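Local coordinates for putative uncharacterized protein (Vibrio cholerae, PDB 4G7X), which is the N-terminal domain of a CTXphi-type phage minor coat protein pIII, which probably binds the host protein TolA during infection, at residues 24-29 / 52-57; 84-89 / 94-99. All blocks are in the same frame, centred on the assembly; numbering follows the deposited sequence.

Contact 1. Residues 24-29 / 52-57; sequences LLFGFG and FVWSCL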
ATOM      1  N   LEU A  24       6.151  -2.843  -0.483  1.00  8.11           N
ATOM      2  CA  LEU A  24       6.915  -3.967  -1.007  1.00  8.10           C
ATOM      3  C   LEU A  24       6.905  -5.106  -0.010  1.00  7.97           C
ATOM      4  O   LEU A  24       6.954  -4.871   1.202  1.00  7.82           O
ATOM      5  CB  LEU A  24       8.353  -3.545  -1.320  1.00  8.27           C
ATOM      6  CG  LEU A  24       8.527  -2.475  -2.403  1.00  8.63           C
ATOM      7  CD1 LEU A  24      10.002  -2.155  -2.556  1.00  8.70           C
ATOM      8  CD2 LEU A  24       7.931  -2.915  -3.730  1.00  9.10           C
ATOM      9  N   LEU A  25       6.849  -6.332  -0.530  1.00  7.94           N
ATOM     10  CA  LEU A  25       6.819  -7.545   0.286  1.00  7.92           C
ATOM     11  C   LEU A  25       8.154  -8.265   0.266  1.00  7.70           C
ATOM     12  O   LEU A  25       8.822  -8.334  -0.771  1.00  7.88           O
ATOM     13  CB  LEU A  25       5.735  -8.500  -0.213  1.00  8.21           C
ATOM     14  CG  LEU A  25       4.322  -7.930  -0.318  1.00  8.52           C
ATOM     15  CD1 LEU A  25       3.399  -8.959  -0.951  1.00  8.82           C
ATOM     16  CD2 LEU A  25       3.786  -7.459   1.026  1.00  8.77           C
ATOM     17  N   PHE A  26       8.534  -8.818   1.412  1.00  7.50           N
ATOM     18  CA  PHE A  26       9.788  -9.557   1.541  1.00  7.41           C
ATOM     19  C   PHE A  26       9.552 -10.818   2.346  1.00  7.47           C
ATOM     20  O   PHE A  26       8.496 -10.988   2.969  1.00  7.41           O
ATOM     21  CB  PHE A  26      10.864  -8.697   2.216  1.00  7.25           C
ATOM     22  CG  PHE A  26      11.104  -7.387   1.527  1.00  7.21           C
ATOM     23  CD1 PHE A  26      11.982  -7.305   0.453  1.00  7.13           C
ATOM     24  CD2 PHE A  26      10.425  -6.242   1.928  1.00  7.16           C
ATOM     25  CE1 PHE A  26      12.194  -6.100  -0.200  1.00  7.22           C
ATOM     26  CE2 PHE A  26      10.628  -5.034   1.278  1.00  7.20           C
ATOM     27  CZ  PHE A  26      11.514  -4.962   0.214  1.00  7.17           C
ATOM     28  N   GLY A  27      10.542 -11.702   2.337  1.00  7.75           N
ATOM     29  CA  GLY A  27      10.478 -12.908   3.138  1.00  8.25           C
ATOM     30  C   GLY A  27      10.457 -12.628   4.627  1.00  8.65           C
ATOM     31  O   GLY A  27      10.955 -11.597   5.093  1.00  8.49           O
ATOM     32  N   PHE A  28       9.864 -13.550   5.377  1.00  9.17           N
ATOM     33  CA  PHE A  28       9.825 -13.467   6.826  1.00  9.90           C
ATOM     34  C   PHE A  28      11.245 -13.414   7.381  1.00  9.94           C
ATOM     35  O   PHE A  28      12.159 -14.044   6.835  1.00 10.23           O
ATOM     36  CB  PHE A  28       9.085 -14.689   7.364  1.00 10.61           C
ATOM     37  CG  PHE A  28       8.562 -14.531   8.762  1.00 11.40           C
ATOM     38  CD1 PHE A  28       9.022 -15.363   9.778  1.00 11.93           C
ATOM     39  CD2 PHE A  28       7.593 -13.571   9.065  1.00 11.75           C
ATOM     40  CE1 PHE A  28       8.536 -15.237  11.071  1.00 12.35           C
ATOM     41  CE2 PHE A  28       7.106 -13.439  10.358  1.00 12.20           C
ATOM     42  CZ  PHE A  28       7.579 -14.274  11.362  1.00 12.29           C
ATOM     43  N   GLY A  29      11.438 -12.627   8.438  1.00  9.83           N
ATOM     44  CA  GLY A  29      12.754 -12.516   9.069  1.00  9.81           C
ATOM     45  C   GLY A  29      13.752 -11.677   8.288  1.00  9.44           C
ATOM     46  O   GLY A  29      14.949 -11.698   8.565  1.00  9.66           O
ATOM     47  N   PHE A  52      10.689   3.157  11.345  1.00  8.78           N
ATOM     48  CA  PHE A  52      10.494   2.699   9.975  1.00  8.46           C
ATOM     49  C   PHE A  52       9.079   2.167   9.792  1.00  8.01           C
ATOM     50  O   PHE A  52       8.534   1.514  10.681  1.00  8.05           O
ATOM     51  CB  PHE A  52      11.525   1.631   9.613  1.00  8.57           C
ATOM     52  CG  PHE A  52      12.926   2.159   9.540  1.00  8.81           C
ATOM     53  CD1 PHE A  52      13.869   1.801  10.498  1.00  9.08           C
ATOM     54  CD2 PHE A  52      13.293   3.035   8.528  1.00  9.05           C
ATOM     55  CE1 PHE A  52      15.162   2.302  10.429  1.00  9.28           C
ATOM     56  CE2 PHE A  52      14.580   3.542   8.455  1.00  9.24           C
ATOM     57  CZ  PHE A  52      15.518   3.175   9.411  1.00  9.31           C
ATOM     58  N   VAL A  53       8.483   2.468   8.644  1.00  7.72           N
ATOM     59  CA  VAL A  53       7.129   2.009   8.348  1.00  7.55           C
ATOM     60  C   VAL A  53       7.235   0.606   7.749  1.00  7.38           C
ATOM     61  O   VAL A  53       7.232   0.421   6.531  1.00  7.41           O
ATOM     62  CB  VAL A  53       6.373   2.985   7.427  1.00  7.58           C
ATOM     63  CG1 VAL A  53       4.906   2.587   7.343  1.00  7.82           C
ATOM     64  CG2 VAL A  53       6.506   4.414   7.941  1.00  7.61           C
ATOM     65  N   TRP A  54       7.324  -0.369   8.648  1.00  7.19           N
ATOM     66  CA  TRP A  54       7.738  -1.735   8.350  1.00  7.35           C
ATOM     67  C   TRP A  54       7.152  -2.654   9.376  1.00  7.66           C
ATOM     68  O   TRP A  54       7.120  -2.322  10.559  1.00  7.82           O
ATOM     69  CB  TRP A  54       9.263  -1.824   8.420  1.00  7.00           C
ATOM     70  CG  TRP A  54       9.810  -3.228   8.350  1.00  6.71           C
ATOM     71  CD1 TRP A  54       9.913  -4.154   9.386  1.00  6.67           C
ATOM     72  CD2 TRP A  54      10.346  -3.911   7.170  1.00  6.62           C
ATOM     73  NE1 TRP A  54      10.452  -5.330   8.941  1.00  6.67           N
ATOM     74  CE2 TRP A  54      10.739  -5.252   7.618  1.00  6.56           C
ATOM     75  CE3 TRP A  54      10.532  -3.561   5.839  1.00  6.49           C
ATOM     76  CZ2 TRP A  54      11.305  -6.175   6.754  1.00  6.60           C
ATOM     77  CZ3 TRP A  54      11.095  -4.503   4.974  1.00  6.58           C
ATOM     78  CH2 TRP A  54      11.467  -5.780   5.421  1.00  6.52           C
ATOM     79  N   SER A  55       6.702  -3.831   8.946  1.00  8.17           N
ATOM     80  CA  SER A  55       6.303  -4.875   9.890  1.00  8.86           C
ATOM     81  C   SER A  55       6.429  -6.259   9.274  1.00  9.30           C
ATOM     82  O   SER A  55       6.405  -6.401   8.056  1.00  9.39           O
ATOM     83  CB  SER A  55       4.878  -4.637  10.408  1.00  9.10           C
ATOM     84  OG  SER A  55       3.928  -4.669   9.360  1.00  9.59           O
ATOM     85  N   CYS A  56       6.589  -7.269  10.126  1.00 10.25           N
ATOM     86  CA  CYS A  56       6.552  -8.665   9.684  1.00 11.28           C
ATOM     87  C   CYS A  56       5.329  -9.352  10.294  1.00 12.15           C
ATOM     88  O   CYS A  56       4.994  -9.111  11.461  1.00 13.02           O
ATOM     89  CB  CYS A  56       7.858  -9.403  10.012  1.00 11.30           C
ATOM     90  SG  CYS A  56       9.337  -8.663   9.261  1.00 11.43           S
ATOM     91  N   LEU A  57       4.668 -10.184   9.490  0.50 12.48           N
ATOM     92  CA  LEU A  57       3.418 -10.839   9.872  0.50 12.93           C
ATOM     93  C   LEU A  57       3.475 -12.341   9.612  0.50 13.41           C
ATOM     94  O   LEU A  57       4.199 -12.800   8.731  0.50 13.51           O
ATOM     95  CB  LEU A  57       2.241 -10.253   9.088  0.50 12.86           C
ATOM     96  CG  LEU A  57       2.148  -8.744   8.869  0.50 12.70           C
ATOM     97  CD1 LEU A  57       3.166  -8.294   7.835  0.50 12.53           C
ATOM     98  CD2 LEU A  57       0.743  -8.373   8.424  0.50 12.61           C
TER
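Phe-26 brings the CD2 and CE2 carbons of its ring against the six-membered part of the Trp-54 indole, and the closest approach is 3.6 Å from Phe-26 CD2 to Trp-54 CZ3. The two planes differ by 27°, but the ring centres are 5.6 Å apart. The rings have therefore slid past one another, so CD2 and CE2 of Phe-26 touch Trp-54 obliquely, in van der Waals contact with little overlap and not in a full stack. Trp-54 holds CG anti to its backbone N (chi1 171°), which swings the long indole toward strand 20-27, where it meets Phe-26 while also touching Cys-65 and Tyr-69. Both strands run antiparallel to strand 64-71, which lies between them in the mixed sheet, so this is a contact of second neighbours made over the middle strand. The sulfur of Cys-56 ties its strand to that middle strand through the disulfide with Cys-65. Phe-26 is buried, with Val-36 of strand 35-38 also against it, as suits a large apolar ring. Phe-28, beyond the strand, sits at the surface. Its CE2 approaches Leu-57 O obliquely at 3.4 Å, while the same carbon is 4.1 Å from Cys-56 CB, an apolar neighbour that suits a phenyl ring packed beside the strand. Leu-25 and Leu-57, whose CB atoms point away from the partner strand, pack against the chain of another protein.

Contact 2. Residues 84-89 / 94-99; sequences CDLSGA and CIYPYC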
ATOM      1  N   CYS A  84      15.806  -9.191  -4.429  1.00  9.45           N
ATOM      2  CA  CYS A  84      15.149  -9.245  -3.126  1.00  9.20           C
ATOM      3  C   CYS A  84      14.558 -10.630  -2.906  1.00  9.34           C
ATOM      4  O   CYS A  84      14.024 -11.242  -3.835  1.00  9.81           O
ATOM      5  CB  CYS A  84      14.046  -8.187  -3.019  1.00  8.95           C
ATOM      6  SG  CYS A  84      14.594  -6.487  -3.306  1.00  8.63           S
ATOM      7  N   ASP A  85      14.663 -11.124  -1.676  1.00  9.07           N
ATOM      8  CA  ASP A  85      14.083 -12.412  -1.323  1.00  9.27           C
ATOM      9  C   ASP A  85      12.680 -12.187  -0.794  1.00  9.31           C
ATOM     10  O   ASP A  85      12.478 -11.474   0.193  1.00  8.87           O
ATOM     11  CB  ASP A  85      14.949 -13.137  -0.289  1.00  9.25           C
ATOM     12  CG  ASP A  85      14.569 -14.608  -0.123  1.00  9.45           C
ATOM     13  OD1 ASP A  85      15.373 -15.372   0.442  1.00  9.75           O
ATOM     14  OD2 ASP A  85      13.468 -15.008  -0.546  1.00  9.35           O
ATOM     15  N   LEU A  86      11.717 -12.806  -1.465  1.00  9.65           N
ATOM     16  CA  LEU A  86      10.311 -12.671  -1.124  1.00 10.10           C
ATOM     17  C   LEU A  86       9.814 -13.826  -0.244  1.00  9.87           C
ATOM     18  O   LEU A  86       8.674 -13.817   0.212  1.00  9.85           O
ATOM     19  CB  LEU A  86       9.478 -12.519  -2.409  1.00 10.88           C
ATOM     20  CG  LEU A  86       9.354 -11.105  -3.027  1.00 11.50           C
ATOM     21  CD1 LEU A  86      10.658 -10.318  -3.107  1.00 11.95           C
ATOM     22  CD2 LEU A  86       8.701 -11.188  -4.398  1.00 12.36           C
ATOM     23  N   SER A  87      10.689 -14.796   0.026  1.00  9.76           N
ATOM     24  CA  SER A  87      10.335 -15.970   0.826  1.00  9.92           C
ATOM     25  C   SER A  87      11.153 -16.080   2.121  1.00  9.75           C
ATOM     26  O   SER A  87      10.589 -16.219   3.219  1.00 10.33           O
ATOM     27  CB  SER A  87      10.491 -17.234  -0.028  1.00 10.15           C
ATOM     28  OG  SER A  87      10.337 -18.406   0.749  1.00 10.91           O
ATOM     29  N   GLY A  88      12.474 -16.018   1.984  1.00  9.47           N
ATOM     30  CA  GLY A  88      13.396 -15.996   3.117  1.00  9.07           C
ATOM     31  C   GLY A  88      13.964 -14.606   3.347  1.00  8.77           C
ATOM     32  O   GLY A  88      13.511 -13.636   2.738  1.00  8.65           O
ATOM     33  N   ALA A  89      14.971 -14.509   4.209  1.00  8.54           N
ATOM     34  CA  ALA A  89      15.505 -13.209   4.602  1.00  8.37           C
ATOM     35  C   ALA A  89      16.186 -12.502   3.441  1.00  8.36           C
ATOM     36  O   ALA A  89      17.120 -13.033   2.835  1.00  8.58           O
ATOM     37  CB  ALA A  89      16.465 -13.360   5.766  1.00  8.27           C
ATOM     38  N   CYS A  94      18.565  -4.393  -2.564  1.00  8.91           N
ATOM     39  CA  CYS A  94      18.261  -5.443  -3.525  1.00  8.73           C
ATOM     40  C   CYS A  94      17.427  -4.952  -4.699  1.00  8.68           C
ATOM     41  O   CYS A  94      16.840  -3.873  -4.641  1.00  8.48           O
ATOM     42  CB  CYS A  94      17.571  -6.620  -2.815  1.00  8.74           C
ATOM     43  SG  CYS A  94      16.059  -6.202  -1.905  1.00  8.42           S
ATOM     44  N   ILE A  95      17.397  -5.749  -5.763  1.00  8.78           N
ATOM     45  CA  ILE A  95      16.587  -5.452  -6.942  1.00  9.08           C
ATOM     46  C   ILE A  95      15.269  -6.208  -6.816  1.00  9.51           C
ATOM     47  O   ILE A  95      15.265  -7.421  -6.602  1.00  9.28           O
ATOM     48  CB  ILE A  95      17.334  -5.849  -8.240  1.00  9.07           C
ATOM     49  CG1 ILE A  95      18.671  -5.102  -8.328  1.00  9.17           C
ATOM     50  CG2 ILE A  95      16.463  -5.593  -9.466  1.00  9.06           C
ATOM     51  CD1 ILE A  95      19.569  -5.561  -9.460  1.00  9.36           C
ATOM     52  N   TYR A  96      14.146  -5.500  -6.924  1.00 10.18           N
ATOM     53  CA  TYR A  96      12.846  -6.155  -6.751  1.00 11.49           C
ATOM     54  C   TYR A  96      12.426  -6.953  -7.990  1.00 13.26           C
ATOM     55  O   TYR A  96      12.616  -6.492  -9.115  1.00 14.09           O
ATOM     56  CB  TYR A  96      11.754  -5.157  -6.353  1.00 10.98           C
ATOM     57  CG  TYR A  96      10.695  -5.791  -5.477  1.00 10.44           C
ATOM     58  CD1 TYR A  96      10.942  -6.037  -4.126  1.00 10.35           C
ATOM     59  CD2 TYR A  96       9.463  -6.170  -6.001  1.00 10.43           C
ATOM     60  CE1 TYR A  96       9.987  -6.634  -3.319  1.00 10.04           C
ATOM     61  CE2 TYR A  96       8.500  -6.766  -5.203  1.00 10.07           C
ATOM     62  CZ  TYR A  96       8.769  -7.003  -3.867  1.00 10.00           C
ATOM     63  OH  TYR A  96       7.809  -7.593  -3.078  1.00  9.89           O
ATOM     64  N   PRO A  97      11.884  -8.172  -7.785  1.00 15.08           N
ATOM     65  CA  PRO A  97      11.376  -8.971  -8.909  1.00 17.16           C
ATOM     66  C   PRO A  97       9.936  -8.609  -9.301  1.00 19.87           C
ATOM     67  O   PRO A  97       9.027  -9.437  -9.182  1.00 21.63           O
ATOM     68  CB  PRO A  97      11.470 -10.411  -8.388  1.00 16.67           C
ATOM     69  CG  PRO A  97      11.379 -10.293  -6.905  1.00 16.10           C
ATOM     70  CD  PRO A  97      11.899  -8.934  -6.520  1.00 15.21           C
ATOM     71  N   TYR A  98       9.745  -7.382  -9.783  1.00 22.93           N
ATOM     72  CA  TYR A  98       8.418  -6.870 -10.152  1.00 25.87           C
ATOM     73  C   TYR A  98       7.935  -7.307 -11.544  1.00 27.92           C
ATOM     74  O   TYR A  98       8.733  -7.406 -12.484  1.00 28.42           O
ATOM     75  CB  TYR A  98       8.393  -5.338 -10.032  1.00 25.78           C
ATOM     76  CG  TYR A  98       7.175  -4.675 -10.647  1.00 26.16           C
ATOM     77  CD1 TYR A  98       5.948  -4.668  -9.981  1.00 25.98           C
ATOM     78  CD2 TYR A  98       7.250  -4.062 -11.898  1.00 26.17           C
ATOM     79  CE1 TYR A  98       4.832  -4.065 -10.544  1.00 26.52           C
ATOM     80  CE2 TYR A  98       6.140  -3.458 -12.469  1.00 26.53           C
ATOM     81  CZ  TYR A  98       4.935  -3.461 -11.788  1.00 26.86           C
ATOM     82  OH  TYR A  98       3.833  -2.861 -12.355  1.00 27.63           O
ATOM     83  N   CYS A  99       6.632  -7.570 -11.649  0.50 28.73           N
ATOM     84  CA  CYS A  99       5.973  -7.894 -12.916  0.50 29.99           C
ATOM     85  C   CYS A  99       4.534  -7.375 -12.904  0.50 31.14           C
ATOM     86  O   CYS A  99       3.810  -7.599 -11.930  0.50 30.66           O
ATOM     87  CB  CYS A  99       5.983  -9.405 -13.166  0.50 29.84           C
ATOM     88  SG  CYS A  99       5.125  -9.929 -14.673  0.50 29.39           S
TER
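The backbones meet where Cys-84 N gives a nearly straight hydrogen bond to Ile-95 O (2.9 Å, N-H...O angle 167°), and the CA atoms of Cys-84 and Cys-94 are 4.9 Å apart. That spacing lets the two cysteines close a disulfide, whose chi3 of 94° is close to the unstrained right angle and right-handed in sense. Cys-94 SG stands between its own backbone N and carbonyl carbon (chi1 56°), turned toward Cys-84. The bridge is buried, and Cys-84 SG also comes 3.8 Å from CD1 of Tyr-96, obliquely to the ring. Leu-86 crosses Tyr-96 at about a right angle, setting CD1 3.8 Å from Tyr-96 CE1, and its other methyl, CD2, comes 3.8 Å from Pro-97 CG. Both methyls touch both the phenol and the proline, a place that a branched apolar chain fits well. The hydroxyl of Tyr-96 hydrogen-bonds to Leu-25 O in strand 20-27. Within the loop, Asp-85 OD2 accepts from Ser-87 N at 2.8 Å and from Gly-88 N, both on the same face of the carboxylate. Asp-85 thereby makes an Asx turn in the loop, and the disulfide staples that loop to strand 93-95 in this small, all-beta, disulfide-linked N1-type domain.

Contact 1 and contact 2 follow one another along the chain, the first closing before the second opens, and their centres lie about 12 Å apart, both reaching the same mixed sheet. Contact 1 joins strands 20-27 and 51-59 across strand 64-71; contact 2 fastens the loop 84-89 to strand 93-95, which pairs with strand 35-38. Strand 20-27 is the common border: Leu-25 O lies 2.6 Å from Tyr-96 OH, and Gly-27 N lies 2.9 Å from Asp-85 O, both probable hydrogen bonds that bind late chain segments back onto an early strand. The disulfides Cys-56–Cys-65 and Cys-84–Cys-94 add covalent ties to this compact domain, the first between two strands and the second between loop and strand.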